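Long-range contact in 3-dehydroquinate dehydratase (Geobacillus kaustophilus, PDB 2YR1), which probably catalyses the cis-dehydration of 3-dehydroquinate to 3-dehydroshikimate through a Schiff base, the third step of the chorismate pathway: residues W141-R146 with A170-V175. Sequence-based numbering, arbitrary orientation.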
loop_
_atom_site.group_PDB
_atom_site.type_symbol
_atom_site.label_atom_id
_atom_site.label_comp_id
_atom_site.label_asym_id
_atom_site.label_seq_id
_atom_site.Cartn_x
_atom_site.Cartn_y
_atom_site.Cartn_z
ATOM N N TRP A 141 -11.095 -15.174 -23.426
ATOM C CA TRP A 141 -10.205 -14.041 -23.213
ATOM C C TRP A 141 -8.767 -14.501 -23.115
ATOM O O TRP A 141 -8.484 -15.588 -22.622
ATOM C CB TRP A 141 -10.597 -13.295 -21.952
ATOM C CG TRP A 141 -11.979 -12.738 -22.035
ATOM C CD1 TRP A 141 -13.118 -13.284 -21.524
ATOM C CD2 TRP A 141 -12.364 -11.503 -22.648
ATOM N NE1 TRP A 141 -14.187 -12.459 -21.768
ATOM C CE2 TRP A 141 -13.751 -11.358 -22.458
ATOM C CE3 TRP A 141 -11.665 -10.503 -23.339
ATOM C CZ2 TRP A 141 -14.461 -10.248 -22.931
ATOM C CZ3 TRP A 141 -12.370 -9.399 -23.812
ATOM C CH2 TRP A 141 -13.757 -9.282 -23.602
ATOM N N LEU A 142 -7.855 -13.669 -23.599
ATOM C CA LEU A 142 -6.455 -14.020 -23.574
ATOM C C LEU A 142 -5.640 -13.136 -22.653
ATOM O O LEU A 142 -5.588 -11.914 -22.822
ATOM C CB LEU A 142 -5.854 -13.961 -24.980
ATOM C CG LEU A 142 -4.368 -14.339 -25.033
ATOM C CD1 LEU A 142 -4.234 -15.790 -24.627
ATOM C CD2 LEU A 142 -3.801 -14.116 -26.427
ATOM N N VAL A 143 -5.016 -13.780 -21.673
ATOM C CA VAL A 143 -4.142 -13.111 -20.730
ATOM C C VAL A 143 -2.720 -13.447 -21.191
ATOM O O VAL A 143 -2.374 -14.621 -21.317
ATOM C CB VAL A 143 -4.347 -13.665 -19.278
ATOM C CG1 VAL A 143 -3.340 -13.032 -18.322
ATOM C CG2 VAL A 143 -5.760 -13.395 -18.809
ATOM N N VAL A 144 -1.902 -12.446 -21.483
ATOM C CA VAL A 144 -0.535 -12.726 -21.864
ATOM C C VAL A 144 0.339 -12.286 -20.716
ATOM O O VAL A 144 0.343 -11.107 -20.329
ATOM C CB VAL A 144 -0.118 -12.017 -23.132
ATOM C CG1 VAL A 144 1.361 -12.353 -23.446
ATOM C CG2 VAL A 144 -1.028 -12.486 -24.283
ATOM N N SER A 145 1.104 -13.233 -20.187
ATOM C CA SER A 145 1.919 -12.960 -19.027
ATOM C C SER A 145 3.409 -13.199 -19.116
ATOM O O SER A 145 3.927 -13.782 -20.074
ATOM C CB SER A 145 1.356 -13.750 -17.845
ATOM O OG SER A 145 1.353 -15.144 -18.107
ATOM N N ARG A 146 4.076 -12.742 -18.065
ATOM C CA ARG A 146 5.510 -12.843 -17.893
ATOM C C ARG A 146 5.717 -12.899 -16.389
ATOM O O ARG A 146 5.147 -12.081 -15.665
ATOM C CB ARG A 146 6.202 -11.593 -18.419
ATOM C CG ARG A 146 7.701 -11.741 -18.576
ATOM C CD ARG A 146 8.025 -12.612 -19.796
ATOM N NE ARG A 146 9.261 -12.199 -20.462
ATOM C CZ ARG A 146 10.478 -12.432 -19.988
ATOM N NH1 ARG A 146 10.624 -13.088 -18.845
ATOM N NH2 ARG A 146 11.546 -11.994 -20.648
ATOM N N ALA A 170 -3.101 -9.433 -26.670
ATOM C CA ALA A 170 -3.617 -9.768 -25.351
ATOM C C ALA A 170 -4.873 -8.979 -24.987
ATOM O O ALA A 170 -5.048 -7.821 -25.397
ATOM C CB ALA A 170 -2.536 -9.522 -24.292
ATOM N N ASP A 171 -5.755 -9.609 -24.222
ATOM C CA ASP A 171 -6.945 -8.937 -23.743
ATOM C C ASP A 171 -6.590 -8.363 -22.374
ATOM O O ASP A 171 -7.175 -7.376 -21.916
ATOM C CB ASP A 171 -8.117 -9.907 -23.609
ATOM C CG ASP A 171 -8.687 -10.331 -24.967
ATOM O OD1 ASP A 171 -9.022 -9.442 -25.774
ATOM O OD2 ASP A 171 -8.789 -11.542 -25.223
ATOM N N ILE A 172 -5.618 -9.007 -21.733
ATOM C CA ILE A 172 -5.132 -8.605 -20.419
ATOM C C ILE A 172 -3.639 -8.892 -20.402
ATOM O O ILE A 172 -3.211 -9.952 -20.843
ATOM C CB ILE A 172 -5.795 -9.430 -19.287
ATOM C CG1 ILE A 172 -7.304 -9.188 -19.292
ATOM C CG2 ILE A 172 -5.159 -9.084 -17.947
ATOM C CD1 ILE A 172 -8.049 -9.869 -18.160
ATOM N N ALA A 173 -2.856 -7.938 -19.905
ATOM C CA ALA A 173 -1.406 -8.085 -19.825
ATOM C C ALA A 173 -1.025 -8.387 -18.384
ATOM O O ALA A 173 -1.495 -7.710 -17.464
ATOM C CB ALA A 173 -0.731 -6.802 -20.273
ATOM N N LYS A 174 -0.187 -9.399 -18.169
ATOM C CA LYS A 174 0.199 -9.725 -16.801
ATOM C C LYS A 174 1.708 -9.833 -16.577
ATOM O O LYS A 174 2.418 -10.451 -17.373
ATOM C CB LYS A 174 -0.488 -11.027 -16.363
ATOM C CG LYS A 174 -0.041 -11.551 -14.991
ATOM C CD LYS A 174 -0.691 -12.892 -14.636
ATOM C CE LYS A 174 -0.062 -13.456 -13.374
ATOM N NZ LYS A 174 -0.242 -14.920 -13.218
ATOM N N VAL A 175 2.207 -9.191 -15.519
ATOM C CA VAL A 175 3.629 -9.294 -15.172
ATOM C C VAL A 175 3.801 -9.487 -13.660
ATOM O O VAL A 175 3.207 -8.758 -12.859
ATOM C CB VAL A 175 4.475 -8.039 -15.571
ATOM C CG1 VAL A 175 4.505 -7.852 -17.097
ATOM C CG2 VAL A 175 3.917 -6.809 -14.912
#
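Trp141 meets Asp171 where the two parallel strands begin: the six-membered end of the indole turns its edge to the carboxylate, CE3 lying 3.4 Å from Asp171 CG, and the two planes stand 80° apart. It is therefore the rim of the ring that packs against the acid. Asp171, with CG set beside its own backbone N (chi1 -73°), reaches back to the neighbouring strand, where OD2 accepts Leu142 N at 2.8 Å through its anti lone pair. A short carboxylate suits this place: it accepts the N-H of Leu142 before the regular ladder begins, and it also carries the charge that forms a salt bridge with Arg132 of helix 127-137. Leu142 O is gripped twice, by Asp171 N at 2.7 Å within the carbonyl plane and by Ile172 N at 3.1 Å from a tilted position.

Val143 pairs with Ile172, both beta-branched and suited to extended backbone; Val143 CG2 packs against Ile172 CB at 4.0 Å. On the other face of the sheet, Val144 CG2 presses on the methyl of Ala170; Ala165 and Ala173 take little room where helix 155-167 lies against the sheet. Val144 N bonds to Ile172 O almost straight along the carbonyl, while Val144 O receives Lys174 N at 2.8 Å.

Ser145, on the face of Val143, sets its small CB 3.6 Å from Lys174 CB, and its hydroxyl hydrogen-bonds to Asp119 and His147. The extended lysine chain, CG anti to the backbone N (chi1 174°), carries NZ beyond it towards Arg86 and His147. Arg146 N continues the ladder with a weak bond to Lys174 O, and the strands run on beyond it. Strand 141-148, helix 155-167 and strand 172-177 form a beta-alpha-beta unit of the TIM barrel, its interior presenting the predicted Schiff-base lysine of type I dehydroquinases.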